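Side-chain contact in endolysin (Clostridium phage phictp1, PDB 5A6S), which probably binds the cell wall of the bacterial host through this domain, the truncated cell-wall-binding part of a phage endolysin: residues Gln13-Tyr18 / Tyr43-Asn48. The protein carries 1 engineered substitution. Residues are numbered along the deposited sequence; the frame is centred on the assembly and turned at random.
Sequences QRAAEY and YAVGGN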
ATOM      1  N   GLN B  13       3.277   0.519  -5.463  1.00 18.56           N
ATOM      2  CA  GLN B  13       3.568   1.504  -4.424  1.00 18.45           C
ATOM      3  C   GLN B  13       3.416   0.828  -3.022  1.00 18.31           C
ATOM      4  O   GLN B  13       4.237   1.080  -2.121  1.00 17.72           O
ATOM      5  CB  GLN B  13       2.787   2.725  -4.541  1.00 18.46           C
ATOM      6  CG  GLN B  13       3.182   3.747  -3.430  1.00 21.66           C
ATOM      7  CD  GLN B  13       2.450   5.045  -3.468  1.00 23.39           C
ATOM      8  OE1 GLN B  13       1.452   5.189  -4.116  1.00 29.99           O
ATOM      9  NE2 GLN B  13       2.920   5.979  -2.697  1.00 30.60           N
ATOM     10  N   ARG B  14       2.446  -0.070  -2.893  1.00 17.99           N
ATOM     11  CA  ARG B  14       2.162  -0.764  -1.600  1.00 18.10           C
ATOM     12  C   ARG B  14       3.370  -1.560  -1.208  1.00 19.03           C
ATOM     13  O   ARG B  14       3.854  -1.443  -0.076  1.00 19.96           O
ATOM     14  CB  ARG B  14       0.999  -1.701  -1.758  1.00 16.70           C
ATOM     15  CG  ARG B  14      -0.311  -1.011  -2.209  1.00 16.67           C
ATOM     16  CD  ARG B  14      -1.263  -2.096  -2.680  1.00 18.93           C
ATOM     17  NE  ARG B  14      -2.383  -1.532  -3.459  1.00 20.93           N
ATOM     18  CZ  ARG B  14      -3.203  -2.289  -4.194  1.00 21.30           C
ATOM     19  NH1 ARG B  14      -3.066  -3.595  -4.192  1.00 18.09           N
ATOM     20  NH2 ARG B  14      -4.197  -1.745  -4.881  1.00 22.47           N
ATOM     21  N   ALA B  15       3.869  -2.349  -2.162  1.00 16.38           N
ATOM     22  CA  ALA B  15       5.032  -3.150  -1.958  1.00 17.51           C
ATOM     23  C   ALA B  15       6.263  -2.302  -1.714  1.00 17.67           C
ATOM     24  O   ALA B  15       7.073  -2.670  -0.839  1.00 19.07           O
ATOM     25  CB  ALA B  15       5.261  -4.116  -3.111  1.00 17.81           C
ATOM     26  N   ALA B  16       6.380  -1.185  -2.431  1.00 18.64           N
ATOM     27  CA  ALA B  16       7.585  -0.335  -2.330  1.00 18.88           C
ATOM     28  C   ALA B  16       7.628   0.211  -0.882  1.00 20.86           C
ATOM     29  O   ALA B  16       8.709   0.261  -0.290  1.00 19.05           O
ATOM     30  CB  ALA B  16       7.573   0.788  -3.318  1.00 17.64           C
ATOM     31  N   GLU B  17       6.480   0.616  -0.340  1.00 20.05           N
ATOM     32  CA  GLU B  17       6.425   1.123   1.022  1.00 19.49           C
ATOM     33  C   GLU B  17       6.829   0.097   2.103  1.00 20.89           C
ATOM     34  O   GLU B  17       7.483   0.506   3.035  1.00 19.57           O
ATOM     35  CB  GLU B  17       5.051   1.809   1.362  1.00 20.84           C
ATOM     36  CG  GLU B  17       4.582   2.994   0.526  1.00 22.09           C
ATOM     37  CD  GLU B  17       5.438   4.281   0.570  1.00 27.90           C
ATOM     38  OE1 GLU B  17       6.318   4.353   1.470  1.00 23.83           O
ATOM     39  OE2 GLU B  17       5.316   5.208  -0.327  1.00 31.04           O
ATOM     40  N   TYR B  18       6.468  -1.192   2.006  1.00 17.53           N
ATOM     41  CA  TYR B  18       6.989  -2.201   2.888  1.00 19.12           C
ATOM     42  C   TYR B  18       8.511  -2.328   2.774  1.00 21.44           C
ATOM     43  O   TYR B  18       9.198  -2.424   3.783  1.00 18.05           O
ATOM     44  CB  TYR B  18       6.385  -3.581   2.573  1.00 18.18           C
ATOM     45  CG  TYR B  18       4.928  -3.757   3.050  1.00 16.35           C
ATOM     46  CD1 TYR B  18       4.627  -3.833   4.401  1.00 16.27           C
ATOM     47  CD2 TYR B  18       3.914  -3.973   2.159  1.00 15.35           C
ATOM     48  CE1 TYR B  18       3.307  -3.952   4.859  1.00 15.81           C
ATOM     49  CE2 TYR B  18       2.611  -4.158   2.590  1.00 14.19           C
ATOM     50  CZ  TYR B  18       2.306  -4.132   3.947  1.00 16.78           C
ATOM     51  OH  TYR B  18       1.040  -4.352   4.327  1.00 16.21           O
ATOM     52  N   TYR B  43      16.508   0.738  -5.520  1.00 25.33           N
ATOM     53  CA  TYR B  43      15.644  -0.395  -5.658  1.00 23.55           C
ATOM     54  C   TYR B  43      14.443   0.060  -6.459  1.00 22.93           C
ATOM     55  O   TYR B  43      13.953   1.192  -6.309  1.00 21.36           O
ATOM     56  CB  TYR B  43      15.180  -0.841  -4.291  1.00 24.34           C
ATOM     57  CG  TYR B  43      16.181  -1.510  -3.453  1.00 24.37           C
ATOM     58  CD1 TYR B  43      17.047  -0.776  -2.666  1.00 24.03           C
ATOM     59  CD2 TYR B  43      16.283  -2.884  -3.427  1.00 23.02           C
ATOM     60  CE1 TYR B  43      17.939  -1.405  -1.838  1.00 24.39           C
ATOM     61  CE2 TYR B  43      17.184  -3.512  -2.602  1.00 27.97           C
ATOM     62  CZ  TYR B  43      18.000  -2.741  -1.807  1.00 26.43           C
ATOM     63  OH  TYR B  43      18.900  -3.330  -1.022  1.00 32.92           O
ATOM     64  N   ALA B  44      14.009  -0.812  -7.354  1.00 24.97           N
ATOM     65  CA  ALA B  44      12.737  -0.628  -8.052  1.00 23.02           C
ATOM     66  C   ALA B  44      11.849  -1.781  -7.700  1.00 22.69           C
ATOM     67  O   ALA B  44      12.316  -2.915  -7.661  1.00 23.43           O
ATOM     68  CB  ALA B  44      12.928  -0.644  -9.561  1.00 23.15           C
ATOM     69  N   VAL B  45      10.536  -1.501  -7.592  1.00 21.14           N
ATOM     70  CA  VAL B  45       9.568  -2.498  -7.250  1.00 20.36           C
ATOM     71  C   VAL B  45       8.473  -2.589  -8.346  1.00 20.40           C
ATOM     72  O   VAL B  45       7.748  -1.624  -8.594  1.00 22.22           O
ATOM     73  CB  VAL B  45       8.945  -2.281  -5.841  1.00 22.29           C
ATOM     74  CG1 VAL B  45       7.812  -3.276  -5.614  1.00 22.91           C
ATOM     75  CG2 VAL B  45       9.999  -2.506  -4.750  1.00 21.43           C
ATOM     76  N   GLY B  46       8.355  -3.780  -8.939  1.00 24.37           N
ATOM     77  CA  GLY B  46       7.375  -4.015  -9.953  1.00 23.56           C
ATOM     78  C   GLY B  46       7.877  -3.679 -11.349  1.00 27.14           C
ATOM     79  O   GLY B  46       8.705  -2.809 -11.509  1.00 24.79           O
ATOM     80  N   GLY B  47       7.312  -4.356 -12.343  1.00 27.13           N
ATOM     81  CA  GLY B  47       7.479  -3.964 -13.752  1.00 28.40           C
ATOM     82  C   GLY B  47       8.786  -4.441 -14.311  1.00 28.23           C
ATOM     83  O   GLY B  47       9.265  -5.514 -13.934  1.00 28.38           O
ATOM     84  N   ASN B  48       9.374  -3.666 -15.224  1.00 32.01           N
ATOM     85  CA  ASN B  48      10.594  -4.130 -15.897  1.00 32.72           C
ATOM     86  C   ASN B  48      11.681  -3.086 -15.860  1.00 29.57           C
ATOM     87  O   ASN B  48      11.415  -1.896 -15.746  1.00 27.09           O
ATOM     88  CB  ASN B  48      10.348  -4.599 -17.375  1.00 37.27           C
ATOM     89  CG  ASN B  48       9.720  -3.537 -18.204  1.00 37.22           C
ATOM     90  OD1 ASN B  48      10.402  -2.726 -18.830  1.00 47.83           O
ATOM     91  ND2 ASN B  48       8.415  -3.452 -18.135  1.00 39.21           N
TER
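Val45 sets its two methyl groups against two small residues of the helix, Ala15 and Ala16. Its CG1 meets the methyl of Ala15, with Val45 CG1 and Ala15 CB 3.7 Å apart. Its CG2 lies against the helix backbone, 4.0 Å from Ala16 CA. The Ala16 methyl comes in beside the valine fork, with Ala16 CB 4.2 Å from Val45 CB. Both helix residues that Val45 meets here are alanines, which allows a close approach. Ala16 CA is 5.7 Å from Val45 CA.

The valine torsion decides which branch goes where. With chi1 at 173°, CG1 stands opposite the backbone N and CG2 stands opposite the carbonyl carbon. Val45 CG1 thereby faces Ala15 and also comes within 4.1 Å of Ala16 N, while CG2 is left to Ala16 CA. The contact is wholly apolar, and no hydrogen bond crosses it. All three touching residues are buried, close to the centre of the chain.

The Gln13 side chain leaves the helix away from the strand, and Gln13 NE2 makes a weak hydrogen bond of 3.5 Å to Glu17 OE2, one turn along. The end of Arg14 also leads away, to a salt bridge with Asp21 of the second subunit. The strand ends at Val45. The backbone angles of Gly46 would jam a CB against Val45 O, which calls for glycine.

Helix 11-23 is the connection of a beta-alpha-beta crossover between the parallel neighbours 3-7 and 27-29. Here it packs against strand 41-45, which lies between strands 3-7 and 58-60. Val45 also touches Leu19 of this helix, and Thr68 and Val72 of helix 65-77. It thus joins one strand to two helices, while Ala16 rests on Val5 and Tyr7 of strand 3-7.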